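Local coordinates for putative trimethylamine methyltransferase (Rhizobium meliloti, PDB 4YYC), which probably acts as a methyltransferase of the trimethylamine methyltransferase family, at residues A66-V69 with L70-G74; F161-F164 with V165-A168; D410-Q413 with L414-Q418. One frame throughout, in Å; residues are numbered along the deposited sequence. Where two conformers were deposited one is given.

Interaction 1: residues A66-V69 with L70-G74; sequences ADVV and LEEIG
The backbone from A66 on is helical, with L70 N bonded to A66 O, E71 N to D67 O and E72 N to V68 O, and over 70-73 it widens into a pi-type turn: V69 O takes both I73 N and G74 N, each at 2.9 Å. The bond from G74 lies in the carbonyl plane and is nearly straight (168° at the hydrogen), whereas that from I73 is more bent and tilted from the plane. With phi at 84°, a side chain at G74 would collide with the preceding carbonyl oxygen, so a glycine fits. V68 and E72 run side by side in the same direction. V68 CG1, anti to its own N, rests against the E72 carboxylate carbon CD at 3.6 Å and touches both of its oxygens; E72 CB also lies 3.5 Å from V68 O. One residue on, V69 CG1 approaches I73 CD1 more loosely, at 4.4 Å, while I73 CB sits 3.3 Å from V69 O. L70 CG leans on A66 O at 3.5 Å, and the L70 side chain also packs on A295 and L298 of helix 286-307. The acid ends are held elsewhere: E71 forms a salt bridge with K103, and E72 with R437 of the second subunit, which also packs on V68. Apolar groups of A66, V69 and L70 thus pack on helix 286-307, while V68, V69, E72 and I73 face the second subunit, V69 being common to both, and the shared V69 carbonyl satisfies two amides in the widened turn.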
ATOM      1  N   ALA A  66     -29.482  -1.662  -2.247  1.00 21.70           N
ATOM      2  CA  ALA A  66     -29.637  -0.281  -1.806  1.00 21.09           C
ATOM      3  C   ALA A  66     -30.979   0.310  -2.158  1.00 21.89           C
ATOM      4  O   ALA A  66     -31.550   1.038  -1.382  1.00 21.30           O
ATOM      5  CB  ALA A  66     -28.505   0.580  -2.327  1.00 20.42           C
ATOM      6  N   ASP A  67     -31.513  -0.047  -3.318  1.00 23.19           N
ATOM      7  CA  ASP A  67     -32.847   0.432  -3.668  1.00 24.53           C
ATOM      8  C   ASP A  67     -33.921  -0.164  -2.763  1.00 24.67           C
ATOM      9  O   ASP A  67     -34.873   0.517  -2.416  1.00 24.45           O
ATOM     10  CB  ASP A  67     -33.189   0.084  -5.100  1.00 26.50           C
ATOM     11  CG  ASP A  67     -32.343   0.829  -6.113  1.00 27.59           C
ATOM     12  OD1 ASP A  67     -31.791   1.920  -5.833  1.00 29.38           O
ATOM     13  OD2 ASP A  67     -32.266   0.285  -7.213  1.00 30.27           O
ATOM     14  N   VAL A  68     -33.756  -1.418  -2.386  1.00 24.74           N
ATOM     15  CA  VAL A  68     -34.624  -2.016  -1.366  1.00 25.75           C
ATOM     16  C   VAL A  68     -34.601  -1.266  -0.035  1.00 24.79           C
ATOM     17  O   VAL A  68     -35.625  -0.931   0.525  1.00 25.25           O
ATOM     18  CB  VAL A  68     -34.253  -3.492  -1.130  1.00 26.53           C
ATOM     19  CG1 VAL A  68     -34.993  -4.052   0.085  1.00 27.39           C
ATOM     20  CG2 VAL A  68     -34.604  -4.292  -2.379  1.00 27.58           C
ATOM     21  N   VAL A  69     -33.420  -0.994   0.479  1.00 23.95           N
ATOM     22  CA  VAL A  69     -33.286  -0.216   1.723  1.00 23.55           C
ATOM     23  C   VAL A  69     -34.009   1.132   1.601  1.00 22.96           C
ATOM     24  O   VAL A  69     -34.755   1.536   2.505  1.00 22.49           O
ATOM     25  CB  VAL A  69     -31.795  -0.000   2.041  1.00 22.96           C
ATOM     26  CG1 VAL A  69     -31.599   1.048   3.140  1.00 22.85           C
ATOM     27  CG2 VAL A  69     -31.140  -1.333   2.418  1.00 23.57           C
ATOM     28  N   LEU A  70     -33.771   1.831   0.493  1.00 22.69           N
ATOM     29  CA  LEU A  70     -34.347   3.163   0.304  1.00 22.80           C
ATOM     30  C   LEU A  70     -35.878   3.152   0.274  1.00 24.01           C
ATOM     31  O   LEU A  70     -36.507   4.116   0.706  1.00 23.41           O
ATOM     32  CB  LEU A  70     -33.832   3.816  -0.975  1.00 22.65           C
ATOM     33  CG  LEU A  70     -32.403   4.369  -0.899  1.00 21.90           C
ATOM     34  CD1 LEU A  70     -31.985   4.857  -2.281  1.00 22.18           C
ATOM     35  CD2 LEU A  70     -32.255   5.488   0.109  1.00 21.77           C
ATOM     36  N   GLU A  71     -36.461   2.095  -0.298  1.00 25.25           N
ATOM     37  CA  GLU A  71     -37.909   1.998  -0.352  1.00 27.30           C
ATOM     38  C   GLU A  71     -38.509   1.479   0.968  1.00 27.38           C
ATOM     39  O   GLU A  71     -39.421   2.088   1.505  1.00 27.57           O
ATOM     40  CB  GLU A  71     -38.370   1.151  -1.532  1.00 29.00           C
ATOM     41  CG  GLU A  71     -39.888   1.135  -1.609  1.00 31.97           C
ATOM     42  CD  GLU A  71     -40.462   0.375  -2.773  1.00 35.26           C
ATOM     43  OE1 GLU A  71     -39.728  -0.305  -3.533  1.00 37.98           O
ATOM     44  OE2 GLU A  71     -41.697   0.472  -2.912  1.00 38.34           O
ATOM     45  N   GLU A  72     -38.021   0.358   1.464  1.00 27.55           N
ATOM     46  CA  GLU A  72     -38.598  -0.302   2.640  1.00 28.85           C
ATOM     47  C   GLU A  72     -38.274   0.346   3.964  1.00 28.15           C
ATOM     48  O   GLU A  72     -39.114   0.414   4.834  1.00 28.10           O
ATOM     49  CB  GLU A  72     -38.167  -1.760   2.714  1.00 30.81           C
ATOM     50  CG  GLU A  72     -38.670  -2.592   1.563  1.00 34.13           C
ATOM     51  CD  GLU A  72     -38.271  -4.062   1.682  1.00 36.57           C
ATOM     52  OE1 GLU A  72     -37.642  -4.464   2.737  1.00 38.44           O
ATOM     53  OE2 GLU A  72     -38.561  -4.771   0.695  1.00 38.45           O
ATOM     54  N   ILE A  73     -37.050   0.811   4.113  1.00 26.52           N
ATOM     55  CA  ILE A  73     -36.560   1.336   5.397  1.00 26.33           C
ATOM     56  C   ILE A  73     -36.569   2.854   5.364  1.00 25.56           C
ATOM     57  O   ILE A  73     -37.076   3.475   6.293  1.00 26.59           O
ATOM     58  CB  ILE A  73     -35.150   0.802   5.732  1.00 26.04           C
ATOM     59  CG1 ILE A  73     -35.214  -0.726   5.827  1.00 26.96           C
ATOM     60  CG2 ILE A  73     -34.655   1.426   7.026  1.00 25.81           C
ATOM     61  CD1 ILE A  73     -33.863  -1.390   5.955  1.00 27.10           C
ATOM     62  N   GLY A  74     -36.038   3.439   4.300  1.00 24.62           N
ATOM     63  CA  GLY A  74     -36.010   4.877   4.150  1.00 23.47           C
ATOM     64  C   GLY A  74     -34.837   5.525   4.860  1.00 22.55           C
ATOM     65  O   GLY A  74     -34.019   4.865   5.486  1.00 23.04           O
TER

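Interaction 2: residues F161-F164 with V165-A168; sequences FRNF and VKLA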
ATOM      1  N   PHE A 161      -3.556  26.442  12.978  1.00 15.15           N
ATOM      2  CA  PHE A 161      -4.363  26.421  11.735  1.00 15.07           C
ATOM      3  C   PHE A 161      -3.578  27.083  10.600  1.00 15.35           C
ATOM      4  O   PHE A 161      -3.387  26.544   9.512  1.00 15.09           O
ATOM      5  CB  PHE A 161      -5.674  27.166  11.987  1.00 15.32           C
ATOM      6  CG  PHE A 161      -6.712  26.975  10.921  1.00 15.33           C
ATOM      7  CD1 PHE A 161      -6.683  27.688   9.710  1.00 15.51           C
ATOM      8  CD2 PHE A 161      -7.717  26.039  11.091  1.00 15.07           C
ATOM      9  CE1 PHE A 161      -7.636  27.456   8.734  1.00 15.54           C
ATOM     10  CE2 PHE A 161      -8.658  25.818  10.119  1.00 14.98           C
ATOM     11  CZ  PHE A 161      -8.608  26.538   8.929  1.00 15.04           C
ATOM     12  N   ARG A 162      -3.067  28.267  10.890  1.00 16.01           N
ATOM     13  CA  ARG A 162      -2.275  28.980   9.895  1.00 16.57           C
ATOM     14  C   ARG A 162      -1.034  28.190   9.478  1.00 16.07           C
ATOM     15  O   ARG A 162      -0.722  28.121   8.283  1.00 15.81           O
ATOM     16  CB  ARG A 162      -1.890  30.356  10.397  1.00 18.26           C
ATOM     17  CG  ARG A 162      -3.085  31.277  10.417  1.00 20.15           C
ATOM     18  CD  ARG A 162      -2.749  32.541  11.145  1.00 22.26           C
ATOM     19  NE  ARG A 162      -3.838  33.484  11.087  1.00 24.49           N
ATOM     20  CZ  ARG A 162      -3.759  34.716  11.594  1.00 25.68           C
ATOM     21  NH1 ARG A 162      -2.641  35.160  12.212  1.00 27.35           N
ATOM     22  NH2 ARG A 162      -4.807  35.516  11.453  1.00 26.52           N
ATOM     23  N   ASN A 163      -0.348  27.585  10.439  1.00 15.81           N
ATOM     24  CA  ASN A 163       0.816  26.778  10.097  1.00 15.75           C
ATOM     25  C   ASN A 163       0.452  25.636   9.125  1.00 15.28           C
ATOM     26  O   ASN A 163       1.219  25.349   8.203  1.00 15.49           O
ATOM     27  CB  ASN A 163       1.509  26.233  11.323  1.00 16.38           C
ATOM     28  CG  ASN A 163       2.283  27.279  12.079  1.00 17.41           C
ATOM     29  OD1 ASN A 163       2.630  28.327  11.523  1.00 18.33           O
ATOM     30  ND2 ASN A 163       2.580  27.007  13.339  1.00 18.13           N
ATOM     31  N   PHE A 164      -0.654  24.958   9.362  1.00 14.65           N
ATOM     32  CA  PHE A 164      -1.086  23.881   8.471  1.00 14.66           C
ATOM     33  C   PHE A 164      -1.465  24.405   7.104  1.00 14.73           C
ATOM     34  O   PHE A 164      -1.158  23.754   6.116  1.00 15.18           O
ATOM     35  CB  PHE A 164      -2.181  23.009   9.064  1.00 14.89           C
ATOM     36  CG  PHE A 164      -1.666  22.021  10.112  1.00 15.54           C
ATOM     37  CD1 PHE A 164      -0.953  20.891   9.732  1.00 16.18           C
ATOM     38  CD2 PHE A 164      -1.948  22.191  11.477  1.00 16.16           C
ATOM     39  CE1 PHE A 164      -0.487  19.986  10.682  1.00 16.51           C
ATOM     40  CE2 PHE A 164      -1.445  21.292  12.443  1.00 16.54           C
ATOM     41  CZ  PHE A 164      -0.693  20.218  12.028  1.00 16.84           C
ATOM     42  N   VAL A 165      -2.116  25.577   7.050  1.00 14.86           N
ATOM     43  CA  VAL A 165      -2.380  26.179   5.770  1.00 15.15           C
ATOM     44  C   VAL A 165      -1.076  26.473   5.022  1.00 15.51           C
ATOM     45  O   VAL A 165      -0.959  26.205   3.825  1.00 15.22           O
ATOM     46  CB  VAL A 165      -3.278  27.407   5.872  1.00 15.66           C
ATOM     47  CG1 VAL A 165      -3.433  28.067   4.518  1.00 16.14           C
ATOM     48  CG2 VAL A 165      -4.656  26.982   6.366  1.00 15.91           C
ATOM     49  N   LYS A 166      -0.098  27.029   5.733  1.00 15.65           N
ATOM     50  CA  LYS A 166       1.205  27.298   5.149  1.00 16.32           C
ATOM     51  C   LYS A 166       1.882  26.030   4.617  1.00 15.99           C
ATOM     52  O   LYS A 166       2.397  26.012   3.507  1.00 16.02           O
ATOM     53  CB  LYS A 166       2.129  28.006   6.152  1.00 17.03           C
ATOM     54  CG  LYS A 166       1.660  29.405   6.583  1.00 17.93           C
ATOM     55  CD  LYS A 166       2.603  29.946   7.647  1.00 19.22           C
ATOM     56  CE  LYS A 166       2.255  31.369   8.012  1.00 20.53           C
ATOM     57  NZ  LYS A 166       3.071  31.932   9.109  1.00 21.06           N
ATOM     58  N   LEU A 167       1.881  24.957   5.430  1.00 15.63           N
ATOM     59  CA  LEU A 167       2.523  23.722   5.000  1.00 15.74           C
ATOM     60  C   LEU A 167       1.817  23.087   3.821  1.00 15.29           C
ATOM     61  O   LEU A 167       2.474  22.532   2.919  1.00 15.44           O
ATOM     62  CB  LEU A 167       2.573  22.732   6.168  1.00 15.77           C
ATOM     63  CG  LEU A 167       3.470  23.136   7.359  1.00 16.24           C
ATOM     64  CD1 LEU A 167       3.286  22.092   8.438  1.00 16.77           C
ATOM     65  CD2 LEU A 167       4.930  23.243   7.010  1.00 16.59           C
ATOM     66  N   ALA A 168       0.490  23.208   3.785  1.00 14.76           N
ATOM     67  CA  ALA A 168      -0.272  22.719   2.649  1.00 14.59           C
ATOM     68  C   ALA A 168       0.004  23.530   1.371  1.00 14.88           C
ATOM     69  O   ALA A 168       0.068  22.955   0.276  1.00 15.03           O
ATOM     70  CB  ALA A 168      -1.764  22.753   2.941  1.00 14.64           C
TER
HETATM   71  O   HOH W   1       1.661  30.890  11.203  1.00 26.36           O
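K166 lies over the preceding turn of its helix, with its CB 3.5 Å from N163 O. CG is set beside the backbone N (chi1 -64°) and thereby comes within 3.2 Å of R162 O, the carbonyl that also accepts the hydrogen bond from K166 N. CD stays near the same oxygen, at 3.8 Å, and also passes N163 OD1 at 4.2 Å. Beyond CG the chain is fully extended, which carries NZ to a water that accepts a hydrogen bond from it at 2.7 Å. This water in turn donates to N163 OD1 at 2.8 Å, so lysine and amide, three residues apart, are joined by one solvent molecule. The other end of that amide is taken too: N163 ND2 bonds to the hydroxyl of Y404, which helps to fix the amide's rotation. On the side of F161 the contact is apolar. V165 CG2 meets ring atom CE1 at 3.8 Å, the two side chains crossing at a slant, while H200 meets the same ring with planes at about 75°. F164 and L167 reach F407, and L167 also meets W492. Intervals of three and four residues are those of an ordinary alpha-helix: helix 158-170 buries F161, F164, V165 and L167 among helices 192-202, 404-420 and 481-495, and its polar edge carries the water-bridged N163-K166 pair.

Interaction 3: residues D410-Q413 with L414-Q418; sequences DQDQ and LGMMQ
Q413 and M416 are brought together by unlike side-chain shapes: the glutamine folds back at its second torsion (chi2 -64°), while M416, a selenomethionine, runs extended beyond CG, and the two side chains cross obliquely. M416 was modelled in two conformers, and its side-chain contacts hold for one of them. In that conformer Q413 NE2 lies 3.6 Å from M416 CE and 3.7 Å from its SE, with OE1 a little farther from the selenium. The methyl CE also slants across the carboxylate of D412, nearly equidistant from its two oxygens, with OD2 at 3.9 Å. These oxygens are engaged elsewhere: OD2 bonds to the hydroxyl of S462 and OD1 to that of Y460, which packs on M416 as well. Q413 OE1 accepts a hydrogen bond from N376 of the second subunit, so the amide has a selenomethionine neighbour in its own helix and a polar mate across the dimer. An alanine here, in place of Q413, is likely to leave that N376 amide without its acceptor and might also open a gap beside M416. The Q413 carbonyl is busy too: M417 N bonds to it at 2.9 Å and M417 CG comes to 3.4 Å. On another face, L414 CG leans 3.4 Å from D410 O, which accepts L414 N, and L414 packs with M417 on L378 and F137. D410 itself pairs with K406, one turn earlier. The whole is a regular, buried alpha-helix with i to i+4 bonding, M416 N to D412 O being the longest at 3.3 Å; helix 404-420 packs on helix 368-383 of its own chain and, through Q413, M416 and M417, on the second subunit, a buried helix at the dimer interface.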
ATOM      1  N   ASP A 410       3.524  12.225   5.514  1.00 12.79           N
ATOM      2  CA  ASP A 410       2.450  11.877   4.602  1.00 13.01           C
ATOM      3  C   ASP A 410       2.565  12.640   3.279  1.00 13.14           C
ATOM      4  O   ASP A 410       2.326  12.070   2.205  1.00 12.99           O
ATOM      5  CB  ASP A 410       1.072  12.203   5.200  1.00 13.14           C
ATOM      6  CG  ASP A 410       0.684  11.354   6.392  1.00 13.75           C
ATOM      7  OD1 ASP A 410       1.158  10.203   6.503  1.00 15.08           O
ATOM      8  OD2 ASP A 410      -0.233  11.805   7.187  1.00 14.60           O
ATOM      9  N   GLN A 411       2.861  13.920   3.335  1.00 13.06           N
ATOM     10  CA  GLN A 411       2.931  14.686   2.084  1.00 13.68           C
ATOM     11  C   GLN A 411       4.019  14.180   1.137  1.00 14.05           C
ATOM     12  O   GLN A 411       3.899  14.305  -0.098  1.00 14.01           O
ATOM     13  CB  GLN A 411       2.987  16.213   2.326  1.00 14.28           C
ATOM     14  CG  GLN A 411       4.224  16.743   2.968  1.00 14.78           C
ATOM     15  CD  GLN A 411       5.395  16.901   2.045  1.00 15.36           C
ATOM     16  OE1 GLN A 411       5.265  17.390   0.931  1.00 16.09           O
ATOM     17  NE2 GLN A 411       6.558  16.462   2.488  1.00 16.35           N
ATOM     18  N   ASP A 412       5.075  13.637   1.721  1.00 14.51           N
ATOM     19  CA  ASP A 412       6.129  12.989   0.951  1.00 15.90           C
ATOM     20  C   ASP A 412       5.569  11.770   0.200  1.00 15.23           C
ATOM     21  O   ASP A 412       5.784  11.607  -1.024  1.00 16.23           O
ATOM     22  CB  ASP A 412       7.274  12.649   1.905  1.00 16.72           C
ATOM     23  CG  ASP A 412       8.433  12.015   1.243  1.00 18.63           C
ATOM     24  OD1 ASP A 412       8.710  12.317   0.047  1.00 21.19           O
ATOM     25  OD2 ASP A 412       9.109  11.200   1.926  1.00 19.07           O
ATOM     26  N   GLN A 413       4.767  10.972   0.896  1.00 14.38           N
ATOM     27  CA  GLN A 413       4.076   9.867   0.269  1.00 14.47           C
ATOM     28  C   GLN A 413       3.173  10.353  -0.845  1.00 14.44           C
ATOM     29  O   GLN A 413       3.046   9.702  -1.903  1.00 14.51           O
ATOM     30  CB  GLN A 413       3.326   8.998   1.299  1.00 14.65           C
ATOM     31  CG  GLN A 413       4.248   8.309   2.281  1.00 14.96           C
ATOM     32  CD  GLN A 413       5.180   7.295   1.597  1.00 16.30           C
ATOM     33  OE1 GLN A 413       4.714   6.423   0.854  1.00 17.25           O
ATOM     34  NE2 GLN A 413       6.471   7.431   1.818  1.00 17.53           N
ATOM     35  N   LEU A 414       2.510  11.485  -0.633  1.00 13.64           N
ATOM     36  CA  LEU A 414       1.641  12.006  -1.686  1.00 13.79           C
ATOM     37  C   LEU A 414       2.419  12.279  -2.963  1.00 14.26           C
ATOM     38  O   LEU A 414       1.880  12.098  -4.062  1.00 14.42           O
ATOM     39  CB  LEU A 414       0.875  13.254  -1.235  1.00 13.58           C
ATOM     40  CG  LEU A 414      -0.010  13.099   0.007  1.00 13.27           C
ATOM     41  CD1 LEU A 414      -0.622  14.460   0.294  1.00 13.45           C
ATOM     42  CD2 LEU A 414      -1.079  12.028  -0.165  1.00 13.16           C
ATOM     43  N   GLY A 415       3.645  12.803  -2.842  1.00 14.71           N
ATOM     44  CA  GLY A 415       4.481  13.008  -4.042  1.00 15.66           C
ATOM     45  C   GLY A 415       4.764  11.691  -4.770  1.00 16.09           C
ATOM     46  O   GLY A 415       4.789  11.662  -6.016  1.00 16.28           O
HETATM   47  N   MSE A 416       4.912  10.610  -4.007  1.00 16.23           N
HETATM   48  CA  MSE A 416       5.160   9.286  -4.612  0.80 16.67           C
HETATM   49  C   MSE A 416       3.913   8.855  -5.337  1.00 16.68           C
HETATM   50  O   MSE A 416       3.992   8.334  -6.444  1.00 16.03           O
HETATM   51  CB  MSE A 416       5.551   8.277  -3.553  0.80 17.45           C
HETATM   52  CG  MSE A 416       6.948   8.630  -3.125  0.80 18.88           C
HETATM   53 SE   MSE A 416       7.445   7.252  -1.786  0.80 22.05          SE
HETATM   54  CE  MSE A 416       8.679   8.511  -0.834  0.80 21.72           C
HETATM   55  N   MSE A 417       2.755   9.078  -4.752  1.00 15.56           N
HETATM   56  CA  MSE A 417       1.501   8.710  -5.396  1.00 16.22           C
HETATM   57  C   MSE A 417       1.278   9.507  -6.680  1.00 16.07           C
HETATM   58  O   MSE A 417       0.847   8.973  -7.699  1.00 15.83           O
HETATM   59  CB  MSE A 417       0.280   8.928  -4.495  1.00 16.66           C
HETATM   60  CG  MSE A 417       0.319   8.145  -3.192  1.00 17.81           C
HETATM   61 SE   MSE A 417       0.378   6.184  -3.394  1.00 21.33          SE
HETATM   62  CE  MSE A 417       1.411   5.667  -1.756  1.00 23.09           C
ATOM     63  N   GLN A 418       1.641  10.788  -6.672  1.00 16.00           N
ATOM     64  CA  GLN A 418       1.535  11.629  -7.849  1.00 16.42           C
ATOM     65  C   GLN A 418       2.397  11.075  -8.985  1.00 17.01           C
ATOM     66  O   GLN A 418       1.954  11.019 -10.132  1.00 16.69           O
ATOM     67  CB  GLN A 418       1.956  13.071  -7.482  1.00 16.63           C
ATOM     68  CG  GLN A 418       1.942  14.029  -8.638  1.00 17.10           C
ATOM     69  CD  GLN A 418       1.068  15.253  -8.481  1.00 16.91           C
ATOM     70  OE1 GLN A 418       0.889  15.771  -7.370  1.00 16.90           O
ATOM     71  NE2 GLN A 418       0.617  15.791  -9.602  1.00 17.37           N
TER

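Overall arrangement
Following the chain from the N terminus, interactions 1, 2 and 3 come in series: none nests in or crosses another, and none closes a loop, since each joins neighbouring turns of one helix, 56-73, 158-170 and 404-420. Interaction 1 stands apart, its centre about 43 Å from that of interaction 2 and 40 Å from that of interaction 3, across the middle of the chain. Interactions 2 and 3 are about 17 Å apart between centres and do not touch, yet their helices do, through Y404 and F407. Interactions 1 and 3 both reach the second subunit, whereas no other chain of the assembly touches 161-168, most of whose residues are buried in their own subunit.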